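Local coordinates for subtilisin-like protein (Prochloron didemni, PDB 3ZXY) that probably acts as a serine endopeptidase of the subtilisin (S8) family, this chain being the protease domain of the longer PatA protein, at residues D30-P35 against Q73-I78; I10-L15 against S57-Q62; G145-D150 against F176-S181; L162-M167 against I188-E193; M48-T53 against A198-G203. The protein carries 1 engineered substitution. One frame throughout, in Å; residues are numbered along the deposited sequence.

Contact 1: D30-P35 against Q73-I78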
# COMPACT_ATOMS: atom_id res chain seq x y z
N ASP A 30 10.26 13.40 3.54
CA ASP A 30 9.77 13.78 4.86
C ASP A 30 9.17 12.53 5.52
O ASP A 30 8.02 12.20 5.27
CB ASP A 30 8.73 14.90 4.78
CG ASP A 30 8.30 15.40 6.16
OD1 ASP A 30 8.60 14.73 7.16
OD2 ASP A 30 7.68 16.48 6.25
N LEU A 31 9.97 11.85 6.32
CA LEU A 31 9.57 10.60 6.97
C LEU A 31 9.63 10.74 8.48
O LEU A 31 10.57 11.33 9.02
CB LEU A 31 10.49 9.47 6.56
CG LEU A 31 10.57 9.20 5.06
CD1 LEU A 31 11.52 8.06 4.78
CD2 LEU A 31 9.19 8.92 4.51
N THR A 32 8.61 10.23 9.16
CA THR A 32 8.59 10.20 10.62
C THR A 32 8.40 8.77 11.05
O THR A 32 7.50 8.10 10.56
CB THR A 32 7.46 11.05 11.21
OG1 THR A 32 7.55 12.40 10.71
CG2 THR A 32 7.54 11.07 12.74
N VAL A 33 9.26 8.29 11.93
CA VAL A 33 9.14 6.95 12.47
C VAL A 33 8.33 7.02 13.76
O VAL A 33 8.62 7.85 14.66
CB VAL A 33 10.52 6.35 12.74
CG1 VAL A 33 10.38 4.98 13.40
CG2 VAL A 33 11.31 6.24 11.45
N LEU A 34 7.32 6.16 13.84
CA LEU A 34 6.40 6.09 14.97
C LEU A 34 6.59 4.74 15.66
O LEU A 34 5.97 3.74 15.28
CB LEU A 34 4.95 6.24 14.51
CG LEU A 34 4.59 7.56 13.82
CD1 LEU A 34 3.14 7.52 13.35
CD2 LEU A 34 4.82 8.74 14.75
N PRO A 35 7.46 4.69 16.67
CA PRO A 35 7.70 3.43 17.35
C PRO A 35 6.42 2.90 17.96
O PRO A 35 5.69 3.63 18.63
CB PRO A 35 8.72 3.77 18.43
CG PRO A 35 9.32 5.06 18.01
CD PRO A 35 8.27 5.78 17.24
N GLN A 73 6.81 13.61 -2.46
CA GLN A 73 6.56 14.80 -1.66
C GLN A 73 5.50 14.63 -0.57
O GLN A 73 5.29 15.54 0.23
CB GLN A 73 6.20 15.98 -2.57
CG GLN A 73 7.40 16.50 -3.31
CD GLN A 73 7.11 17.77 -4.07
OE1 GLN A 73 6.12 18.46 -3.80
NE2 GLN A 73 7.96 18.09 -5.03
N CYS A 74 4.84 13.48 -0.52
CA CYS A 74 3.87 13.26 0.55
C CYS A 74 4.62 13.02 1.85
O CYS A 74 5.79 12.64 1.83
CB CYS A 74 2.96 12.07 0.21
SG CYS A 74 1.81 12.43 -1.14
N ARG A 75 3.96 13.23 2.97
CA ARG A 75 4.55 12.92 4.28
C ARG A 75 4.40 11.44 4.61
O ARG A 75 3.30 10.88 4.48
CB ARG A 75 3.88 13.76 5.36
CG ARG A 75 4.52 15.13 5.56
CD ARG A 75 4.13 15.68 6.93
NE ARG A 75 4.54 14.77 8.00
CZ ARG A 75 3.94 14.65 9.19
NH1 ARG A 75 2.87 15.38 9.50
NH2 ARG A 75 4.41 13.78 10.07
N GLY A 76 5.51 10.80 4.97
CA GLY A 76 5.52 9.38 5.28
C GLY A 76 5.52 9.14 6.78
O GLY A 76 6.27 9.80 7.52
N LEU A 77 4.66 8.22 7.21
CA LEU A 77 4.60 7.77 8.60
C LEU A 77 5.05 6.33 8.62
O LEU A 77 4.38 5.43 8.06
CB LEU A 77 3.20 7.93 9.18
CG LEU A 77 2.57 9.32 9.14
CD1 LEU A 77 1.13 9.23 9.62
CD2 LEU A 77 3.39 10.31 9.97
N ILE A 78 6.22 6.09 9.19
CA ILE A 78 6.77 4.73 9.22
C ILE A 78 6.38 4.08 10.54
O ILE A 78 6.76 4.57 11.61
CB ILE A 78 8.30 4.71 9.07
CG1 ILE A 78 8.77 5.47 7.82
CG2 ILE A 78 8.81 3.28 9.09
CD1 ILE A 78 8.03 5.18 6.55
O HOH W 1 6.75 12.68 8.18
O HOH W 2 8.38 13.39 1.55
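Asp30 and Thr32 meet Arg75 around one water molecule on the two strands at one end of the parallel sheet. Arg75 NE gives its N-H to this water at 3.0 Å, in the guanidinium plane, while Asp30 OD1 lies 2.9 Å from the same water. Thr32 OG1 and Gly76 O also bind it, so its two protons are probably shared among competing acceptors. The direct salt bridge is long, with Asp30 OD2 4.0 Å from Arg75 NE; the carboxylate rests instead on the aliphatic stem, OD2 lying 3.5 Å from Arg75 CG. A bend at chi3 (58°) brings the guanidinium edge toward Thr32, whose OG1 lies near its plane. On the reverse face Leu31 CD2 packs on Gly76 CA at 3.8 Å, and Val33 CG2 meets Ile78 CB at 4.1 Å. Backbone bonds set this register: Gly76 N to Asp30 O is almost straight (176°), Ile78 N reaches Thr32 O at 2.7 Å, and Thr32 N and Leu34 N return bonds to Gly76 O and Ile78 O. Strand 30-33 is the sheet's outermost strand at this end; strand 75-80 separates it from strand 11-16, while Cys74 leans on helix 210-230.

Contact 2: I10-L15 against S57-Q62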
# COMPACT_ATOMS: atom_id res chain seq x y z
N ILE A 10 -0.66 15.40 2.59
CA ILE A 10 -1.18 14.04 2.55
C ILE A 10 -0.20 13.11 3.25
O ILE A 10 0.98 13.08 2.92
CB ILE A 10 -1.43 13.58 1.10
CG1 ILE A 10 -2.46 14.50 0.46
CG2 ILE A 10 -1.88 12.11 1.04
CD1 ILE A 10 -3.80 14.61 1.17
N ARG A 11 -0.72 12.34 4.20
CA ARG A 11 0.08 11.44 5.03
C ARG A 11 -0.17 9.99 4.67
O ARG A 11 -1.32 9.53 4.68
CB ARG A 11 -0.22 11.69 6.51
CG ARG A 11 0.18 13.09 6.94
CD ARG A 11 -0.37 13.45 8.31
NE ARG A 11 -1.79 13.82 8.30
CZ ARG A 11 -2.31 14.99 7.96
NH1 ARG A 11 -1.56 16.03 7.55
NH2 ARG A 11 -3.63 15.14 8.03
N VAL A 12 0.91 9.29 4.35
CA VAL A 12 0.85 7.88 3.97
C VAL A 12 1.66 7.10 5.00
O VAL A 12 2.84 7.36 5.19
CB VAL A 12 1.48 7.66 2.58
CG1 VAL A 12 1.39 6.20 2.19
CG2 VAL A 12 0.83 8.56 1.55
N ALA A 13 1.00 6.17 5.68
CA ALA A 13 1.66 5.31 6.67
C ALA A 13 2.08 4.00 6.02
O ALA A 13 1.31 3.42 5.24
CB ALA A 13 0.74 5.05 7.83
N ILE A 14 3.29 3.56 6.34
CA ILE A 14 3.82 2.28 5.89
C ILE A 14 3.89 1.41 7.14
O ILE A 14 4.66 1.68 8.05
CB ILE A 14 5.26 2.42 5.32
CG1 ILE A 14 5.31 3.46 4.20
CG2 ILE A 14 5.79 1.06 4.87
CD1 ILE A 14 4.48 3.11 2.99
N LEU A 15 3.07 0.35 7.17
CA LEU A 15 3.07 -0.60 8.26
C LEU A 15 3.77 -1.83 7.73
O LEU A 15 3.17 -2.65 7.03
CB LEU A 15 1.64 -0.93 8.70
CG LEU A 15 1.01 0.06 9.68
CD1 LEU A 15 1.00 1.50 9.18
CD2 LEU A 15 -0.41 -0.41 9.99
N SER A 57 10.42 2.57 -0.25
CA SER A 57 11.13 3.25 -1.34
C SER A 57 10.25 3.41 -2.58
O SER A 57 10.40 4.37 -3.34
CB SER A 57 12.44 2.54 -1.67
OG SER A 57 12.25 1.29 -2.30
N ILE A 58 9.33 2.48 -2.80
CA ILE A 58 8.44 2.54 -3.96
C ILE A 58 7.59 3.80 -3.93
O ILE A 58 7.29 4.38 -4.98
CB ILE A 58 7.57 1.26 -4.05
CG1 ILE A 58 8.43 0.07 -4.46
CG2 ILE A 58 6.42 1.43 -5.05
CD1 ILE A 58 7.78 -1.27 -4.16
N ILE A 59 7.21 4.23 -2.73
CA ILE A 59 6.40 5.43 -2.55
C ILE A 59 7.27 6.67 -2.36
O ILE A 59 7.05 7.69 -3.00
CB ILE A 59 5.43 5.28 -1.34
CG1 ILE A 59 4.56 4.03 -1.56
CG2 ILE A 59 4.59 6.54 -1.14
CD1 ILE A 59 3.71 3.66 -0.36
N PHE A 60 8.27 6.58 -1.48
CA PHE A 60 8.99 7.78 -1.02
C PHE A 60 10.39 7.98 -1.58
O PHE A 60 11.03 8.98 -1.25
CB PHE A 60 9.05 7.80 0.51
CG PHE A 60 7.69 7.88 1.15
CD1 PHE A 60 6.94 9.06 1.06
CD2 PHE A 60 7.17 6.79 1.83
CE1 PHE A 60 5.68 9.14 1.64
CE2 PHE A 60 5.90 6.88 2.40
CZ PHE A 60 5.18 8.04 2.29
N GLY A 61 10.88 7.07 -2.40
CA GLY A 61 12.16 7.29 -3.06
C GLY A 61 12.15 8.60 -3.82
O GLY A 61 11.15 8.97 -4.43
N GLN A 62 13.26 9.31 -3.80
CA GLN A 62 13.28 10.67 -4.32
C GLN A 62 13.71 10.74 -5.78
O GLN A 62 14.41 9.87 -6.28
CB GLN A 62 14.14 11.54 -3.42
CG GLN A 62 13.59 11.64 -2.01
CD GLN A 62 12.31 12.44 -1.93
OE1 GLN A 62 12.27 13.61 -2.33
NE2 GLN A 62 11.25 11.82 -1.41
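In the alpha/beta core of this subtilase domain, the last turn of helix 47-60 is laid on the central sheet, with Ile59 and Phe60 facing Val12 and Ile14 of strand 11-16. Phe60 presents the rim of its ring: CZ comes to 3.7 Å from Val12 CB, and CE2 to 3.9 Å from Ile14 CG1, which lies in the ring plane. The ring and the Ile14 side chain run past each other in opposite directions. One ring face is occupied from within the helix, where Ile59 CG2 sits over the centre, 3.7 Å above the plane. The other branch of Ile59 is stretched out (chi2 172°) and meets Ile14 tip to tip. Their CD1 atoms are 3.5 Å apart, closer than ordinary van der Waals contact, so the fit is tight here. More loosely, Val12 CG1 lies 4.3 Å from Ile59 CD1.

Just beyond, the helix ends: Gly61 leaves helical geometry although Gly61 N still bonds to Ser57 O. Gln62 folds back so that NE2 donates to Phe60 O at 2.9 Å, and it also reaches Pro72 O. Val12 touches Ala222 of helix 210-230 as well. The side chains meet carbon on carbon, no hydrogen bond crosses between the segments, and all four side chains are buried. Cohesion therefore rests on the hydrophobic effect and on close shape matching.

Contact 3: G145-D150 against F176-S181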
# COMPACT_ATOMS: atom_id res chain seq x y z
N GLY A 145 -2.04 -11.26 -1.33
CA GLY A 145 -1.35 -12.52 -1.09
C GLY A 145 -0.97 -13.22 -2.38
O GLY A 145 -1.63 -13.06 -3.40
N ASN A 146 0.06 -14.06 -2.30
CA ASN A 146 0.69 -14.66 -3.49
C ASN A 146 0.34 -16.13 -3.72
O ASN A 146 0.91 -16.77 -4.60
CB ASN A 146 2.20 -14.56 -3.41
CG ASN A 146 2.73 -13.15 -3.30
OD1 ASN A 146 2.01 -12.18 -3.57
ND2 ASN A 146 4.00 -13.03 -2.91
N ASN A 147 -0.58 -16.69 -2.93
CA ASN A 147 -0.81 -18.13 -3.00
C ASN A 147 -1.29 -18.57 -4.39
O ASN A 147 -1.01 -19.69 -4.84
CB ASN A 147 -1.81 -18.60 -1.92
CG ASN A 147 -1.50 -18.04 -0.54
OD1 ASN A 147 -1.68 -16.84 -0.29
ND2 ASN A 147 -1.01 -18.92 0.35
N GLY A 148 -2.05 -17.70 -5.04
CA GLY A 148 -2.60 -18.01 -6.36
C GLY A 148 -3.91 -18.75 -6.32
O GLY A 148 -4.33 -19.33 -7.33
N CYS A 149 -4.58 -18.72 -5.18
CA CYS A 149 -5.80 -19.47 -4.96
C CYS A 149 -7.03 -18.59 -4.96
O CYS A 149 -6.94 -17.37 -4.85
CB CYS A 149 -5.79 -20.24 -3.62
SG CYS A 149 -5.14 -19.55 -2.08
N ASP A 150 -8.17 -19.27 -5.05
CA ASP A 150 -9.48 -18.66 -4.89
C ASP A 150 -9.66 -18.53 -3.38
O ASP A 150 -10.40 -19.29 -2.75
CB ASP A 150 -10.52 -19.60 -5.52
CG ASP A 150 -11.94 -19.09 -5.39
OD1 ASP A 150 -12.11 -17.90 -5.04
OD2 ASP A 150 -12.86 -19.89 -5.65
N PHE A 176 0.81 -16.25 -9.22
CA PHE A 176 0.99 -16.19 -7.77
C PHE A 176 0.39 -14.92 -7.21
O PHE A 176 1.07 -14.03 -6.68
CB PHE A 176 2.47 -16.38 -7.43
CG PHE A 176 2.99 -17.72 -7.85
CD1 PHE A 176 2.41 -18.88 -7.36
CD2 PHE A 176 4.01 -17.85 -8.79
CE1 PHE A 176 2.86 -20.13 -7.75
CE2 PHE A 176 4.46 -19.08 -9.17
CZ PHE A 176 3.89 -20.23 -8.66
N SER A 177 -0.93 -14.85 -7.31
CA SER A 177 -1.70 -13.71 -6.83
C SER A 177 -3.11 -14.21 -6.54
O SER A 177 -3.73 -14.86 -7.38
CB SER A 177 -1.68 -12.58 -7.87
OG SER A 177 -2.20 -11.37 -7.32
N ASN A 178 -3.63 -13.93 -5.35
CA ASN A 178 -4.92 -14.49 -4.92
C ASN A 178 -6.12 -13.81 -5.54
O ASN A 178 -6.08 -12.61 -5.81
CB ASN A 178 -5.04 -14.43 -3.40
CG ASN A 178 -4.09 -15.37 -2.70
OD1 ASN A 178 -3.76 -16.42 -3.24
ND2 ASN A 178 -3.65 -15.01 -1.49
N TRP A 179 -7.21 -14.55 -5.69
CA TRP A 179 -8.37 -14.08 -6.44
C TRP A 179 -9.69 -14.53 -5.83
O TRP A 179 -10.67 -14.76 -6.52
CB TRP A 179 -8.23 -14.52 -7.90
CG TRP A 179 -7.95 -15.98 -8.09
CD1 TRP A 179 -6.72 -16.63 -7.97
CD2 TRP A 179 -8.89 -17.03 -8.48
NE1 TRP A 179 -6.85 -17.96 -8.24
CE2 TRP A 179 -8.12 -18.27 -8.56
CE3 TRP A 179 -10.25 -17.07 -8.77
CZ2 TRP A 179 -8.71 -19.47 -8.89
CZ3 TRP A 179 -10.82 -18.29 -9.12
CH2 TRP A 179 -10.07 -19.47 -9.19
N GLY A 180 -9.73 -14.59 -4.50
CA GLY A 180 -10.96 -14.94 -3.79
C GLY A 180 -12.09 -13.95 -4.06
O GLY A 180 -11.85 -12.83 -4.52
N SER A 181 -13.30 -14.37 -3.74
CA SER A 181 -14.52 -13.64 -4.21
C SER A 181 -14.54 -12.18 -3.82
O SER A 181 -14.92 -11.33 -4.61
CB SER A 181 -15.80 -14.31 -3.73
OG SER A 181 -15.83 -14.38 -2.33
O HOH W 3 -13.51 -17.06 -3.00
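A chi1 of 51° places Trp179 CG between its own backbone N and carbonyl carbon, and thereby turns the indole against the backbone of Cys149 and Asp150. Cys149 C lies 3.3 Å above the ring plane, toward the rim, and Asp150 N is on the same face. Asp150 CB adds a CH-pi contact over this face, 3.7 Å from the centroid of the six-membered ring, and the carboxylate runs nearly parallel to the indole. At the ring edge Trp179 NE1 donates to Gly148 O over 3.0 Å; the oxygen is near the indole plane, but the donor stands well above the carbonyl plane and misses the lone pairs.

Asn178, with CG anti to its carbonyl carbon (chi1 -69°), sends its amide into the curve of segment 145-150. OD1 accepts from Cys149 N at 3.1 Å and, weakly, from Gly148 N. ND2 donates to Asn147 OD1 at 2.9 Å along a nearly straight line (171°), in the plane of its own amide, and also reaches Ala144 O. Asn147 OD1 is held a second time by His153 NE2. Backbone bonds from Asn178 N to Gly145 O and from Trp179 N to Cys149 O join the two loops, and a water links Asp150 OD1, 2.6 Å away, to Ser181 N.

Cys149 is also tied to Cys151, two residues on, by a disulfide. Asn146, bound through OD1 to Thr210 N and about 6 Å from the side chain of engineered Ala211, stands in the sequence where subtilases carry the asparagine of the oxyanion hole, consistent with that role here.

Contact 4: L162-M167 against I188-E193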
# COMPACT_ATOMS: atom_id res chain seq x y z
N LEU A 162 -8.94 -1.59 0.20
CA LEU A 162 -8.56 -1.77 -1.20
C LEU A 162 -7.50 -2.86 -1.27
O LEU A 162 -6.38 -2.67 -0.79
CB LEU A 162 -8.03 -0.45 -1.78
CG LEU A 162 -7.61 -0.45 -3.25
CD1 LEU A 162 -8.70 -1.02 -4.14
CD2 LEU A 162 -7.23 0.97 -3.68
N ALA A 163 -7.89 -4.02 -1.80
CA ALA A 163 -6.99 -5.15 -1.96
C ALA A 163 -6.21 -5.01 -3.25
O ALA A 163 -6.74 -4.51 -4.27
CB ALA A 163 -7.80 -6.44 -1.96
N VAL A 164 -4.96 -5.46 -3.25
CA VAL A 164 -4.11 -5.31 -4.42
C VAL A 164 -3.47 -6.63 -4.80
O VAL A 164 -2.73 -7.24 -4.01
CB VAL A 164 -3.02 -4.24 -4.21
CG1 VAL A 164 -2.19 -4.05 -5.47
CG2 VAL A 164 -3.62 -2.91 -3.74
N GLY A 165 -3.78 -7.07 -6.01
CA GLY A 165 -3.10 -8.21 -6.64
C GLY A 165 -2.03 -7.76 -7.60
O GLY A 165 -1.88 -6.57 -7.85
N ALA A 166 -1.30 -8.73 -8.17
CA ALA A 166 -0.15 -8.47 -9.02
C ALA A 166 -0.39 -8.88 -10.47
O ALA A 166 -0.92 -9.97 -10.74
CB ALA A 166 1.09 -9.19 -8.48
N MET A 167 0.02 -8.00 -11.38
CA MET A 167 0.00 -8.28 -12.80
C MET A 167 1.41 -8.08 -13.36
O MET A 167 2.27 -7.43 -12.75
CB MET A 167 -1.03 -7.42 -13.54
CG MET A 167 -0.83 -5.95 -13.37
SD MET A 167 -2.00 -5.08 -14.45
CE MET A 167 -1.66 -3.38 -14.00
N ILE A 188 -7.84 -4.66 -6.99
CA ILE A 188 -7.34 -4.26 -8.29
C ILE A 188 -5.95 -4.85 -8.50
O ILE A 188 -5.23 -5.11 -7.55
CB ILE A 188 -7.33 -2.72 -8.48
CG1 ILE A 188 -6.46 -2.02 -7.47
CG2 ILE A 188 -8.77 -2.20 -8.52
CD1 ILE A 188 -6.31 -0.54 -7.85
N LEU A 189 -5.60 -5.03 -9.76
CA LEU A 189 -4.26 -5.51 -10.12
C LEU A 189 -3.33 -4.34 -10.35
O LEU A 189 -3.67 -3.37 -11.05
CB LEU A 189 -4.30 -6.37 -11.39
CG LEU A 189 -5.09 -7.68 -11.35
CD1 LEU A 189 -5.08 -8.33 -12.73
CD2 LEU A 189 -4.52 -8.63 -10.30
N ALA A 190 -2.12 -4.43 -9.82
CA ALA A 190 -1.10 -3.43 -10.08
C ALA A 190 0.19 -4.15 -10.43
O ALA A 190 0.33 -5.35 -10.20
CB ALA A 190 -0.93 -2.49 -8.89
N PRO A 191 1.16 -3.44 -11.02
CA PRO A 191 2.39 -4.11 -11.41
C PRO A 191 3.06 -4.77 -10.22
O PRO A 191 3.22 -4.12 -9.18
CB PRO A 191 3.25 -2.97 -11.97
CG PRO A 191 2.27 -1.99 -12.44
CD PRO A 191 1.13 -2.04 -11.46
N GLY A 192 3.39 -6.04 -10.36
CA GLY A 192 3.98 -6.79 -9.25
C GLY A 192 5.16 -7.67 -9.61
O GLY A 192 5.55 -8.52 -8.82
N GLU A 193 5.73 -7.49 -10.80
CA GLU A 193 6.86 -8.27 -11.25
C GLU A 193 8.10 -7.39 -11.37
O GLU A 193 8.08 -6.38 -12.07
CB GLU A 193 6.53 -8.90 -12.61
CG GLU A 193 7.40 -10.07 -13.00
CD GLU A 193 6.64 -11.04 -13.88
OE1 GLU A 193 6.38 -10.68 -15.04
OE2 GLU A 193 6.31 -12.16 -13.42
O HOH W 4 4.87 -6.02 -13.31
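Met167 O is gripped by two partners: Gly192 N donates to it in the carbonyl plane at 3.0 Å, and a water that also accepts from Glu193 N lies at the same distance, though other acceptors compete for its protons. One step back, Met167 N donates to Ala190 O at 2.9 Å, standing above the plane of that carbonyl. The bonding then alternates as parallel strands require: Ala190 N to Gly165 O, Gly165 N to Ile188 O, and Ile188 N to Ala163 O. The strand pieces 162-167 and 188-191 are twisted against each other by 49°.

Met167 carries much of the side-chain contact. Its CG lies between backbone N and carbonyl carbon (chi1 58°), and the chain beyond runs extended across the neighbouring strand. CG passes 3.4 Å from Ala190 O, CE lies 3.6 Å from Leu189 O, and the same methyl rests against Pro191 CD. Leu189 CD2 lies 3.8 Å from Gly165 C, where no side chain intervenes. On the other face Val164 CG1 meets Ala190 CB at 4.0 Å, Leu162 CD1 lies against Ile188 CG1, and Ala166 CB packs 3.8 Å from Gly192 CA. All of these side chains except Pro191 are buried.

Strand 187-191 ends the seven-stranded sheet at this side, and helix 181-186 joins it to strand 162-167 in a beta-alpha-beta unit. Strand 139-143 pairs with the inner strand. Helix 210-230 packs on Leu162, Val164 and Ala190, while helix 237-247 covers Leu162 and Ile188.

Contact 5: M48-T53 against A198-G203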
# COMPACT_ATOMS: atom_id res chain seq x y z
N MET A 48 12.80 -8.50 7.26
CA MET A 48 11.73 -7.51 7.32
C MET A 48 12.26 -6.09 7.11
O MET A 48 11.56 -5.24 6.54
CB MET A 48 10.89 -7.68 8.59
CG MET A 48 9.97 -8.90 8.54
SD MET A 48 8.81 -8.83 7.16
CE MET A 48 9.57 -10.05 6.09
N SER A 49 13.50 -5.84 7.52
CA SER A 49 14.19 -4.60 7.12
C SER A 49 14.27 -4.50 5.59
O SER A 49 14.03 -3.43 5.01
CB SER A 49 15.60 -4.54 7.70
OG SER A 49 15.59 -4.34 9.10
N ALA A 50 14.55 -5.61 4.91
CA ALA A 50 14.57 -5.62 3.45
C ALA A 50 13.19 -5.32 2.89
O ALA A 50 13.02 -4.47 2.02
CB ALA A 50 15.06 -6.97 2.93
N HIS A 51 12.19 -5.98 3.44
CA HIS A 51 10.82 -5.84 2.97
C HIS A 51 10.33 -4.42 3.15
O HIS A 51 9.82 -3.78 2.20
CB HIS A 51 9.96 -6.85 3.74
CG HIS A 51 8.64 -7.16 3.11
ND1 HIS A 51 7.53 -6.44 3.39
CD2 HIS A 51 8.24 -8.19 2.27
CE1 HIS A 51 6.49 -6.96 2.72
NE2 HIS A 51 6.91 -8.03 2.03
N GLY A 52 10.50 -3.87 4.35
CA GLY A 52 10.00 -2.54 4.66
C GLY A 52 10.73 -1.44 3.91
O GLY A 52 10.11 -0.49 3.44
N THR A 53 12.06 -1.56 3.79
CA THR A 53 12.84 -0.55 3.07
C THR A 53 12.44 -0.53 1.59
O THR A 53 12.29 0.55 0.99
CB THR A 53 14.34 -0.82 3.22
OG1 THR A 53 14.68 -0.81 4.62
CG2 THR A 53 15.18 0.21 2.47
N ALA A 198 14.68 -0.15 -2.75
CA ALA A 198 15.91 -0.03 -1.98
C ALA A 198 16.21 -1.22 -1.08
O ALA A 198 15.29 -1.88 -0.58
CB ALA A 198 15.83 1.23 -1.11
N LYS A 199 17.50 -1.48 -0.87
CA LYS A 199 17.99 -2.50 0.07
C LYS A 199 18.57 -1.82 1.29
O LYS A 199 19.34 -0.87 1.15
CB LYS A 199 19.11 -3.31 -0.57
CG LYS A 199 18.64 -4.23 -1.69
CD LYS A 199 19.68 -5.29 -2.01
CE LYS A 199 20.96 -4.69 -2.57
NZ LYS A 199 21.98 -5.75 -2.82
N PRO A 200 18.26 -2.32 2.50
CA PRO A 200 18.87 -1.73 3.68
C PRO A 200 20.38 -1.84 3.62
O PRO A 200 20.93 -2.88 3.26
CB PRO A 200 18.27 -2.53 4.85
CG PRO A 200 17.69 -3.75 4.24
CD PRO A 200 17.34 -3.42 2.83
N GLY A 201 21.05 -0.75 3.97
CA GLY A 201 22.50 -0.69 3.93
C GLY A 201 23.08 -0.28 2.59
O GLY A 201 24.30 -0.11 2.47
N GLY A 202 22.22 -0.15 1.58
CA GLY A 202 22.60 0.38 0.27
C GLY A 202 22.28 -0.57 -0.87
O GLY A 202 22.14 -1.77 -0.67
N GLY A 203 22.16 0.00 -2.06
CA GLY A 203 21.88 -0.76 -3.26
C GLY A 203 20.40 -0.88 -3.52
O GLY A 203 19.57 -0.34 -2.77
O HOH W 5 15.09 -4.53 0.12
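The flat carbonyl group of Ser49, touched by Pro200 CG, is approached from opposite faces: Thr53 N comes to 3.0 Å from Ser49 O on one, and Thr53 OG1 to 2.7 Å on the other. Pro200 sets CG and CD of its puckered ring against the helix at Ala50, with CD 3.6 Å from Ala50 CA and CG 3.7 Å from Ala50 N. The OG1 bond fixes the rotation of the Thr53 side chain (OG1 anti to its carbonyl carbon, chi1 -58°), and Asp20 N bonds to the same oxygen. CG2 is thereby turned toward the loop, 3.8 Å from Ala198 CB, and Thr53 CB lies 4.0 Å from Pro200 CD.

No direct hydrogen bond crosses between the segments. A water spans them instead, donating to Ala50 O at 2.8 Å and to Ala198 O at 2.7 Å, so that each of these carbonyls receives a proton from it. Beyond Pro200 the chain reverses through a type II turn from Lys199 to Gly202, and Gly201 N is tied to Asp20.

His51, predicted to belong to the charge relay system, starts off away from this loop at CB and touches none of it: its ND1 bonds to Asp16 OD1 and its ring meets Phe212. Ser49 OG is held by Asp84. Helix 47-60 thus carries the histidine on one side and receives on another the hairpin of strands 195-198 and 204-207, whose turn this is. One helical turn later, Ser57 OG accepts from Ala198 N.

In the fold
Contacts 1, 2 and 4 all reach the seven-stranded parallel sheet: contact 1 pairs strands at one end, contact 4 at the other, about 24 Å away between centres, and contact 2 packs helix 47-60 on strand 11-16 between them. Contacts 1 and 2 interleave along the chain and touch, since strands 75-80 and 11-16 are neighbours. Contact 5 uses the same helix as contact 2, joined to it by Ser57 and Ala198, and closes a long loop within which contacts 3 and 4 are nested. These two touch through Ser177 and Ala166. Sheet, helix and loops so bring together the predicted catalytic positions, Asp16, His51 and engineered Ala211, from distant parts of the sequence.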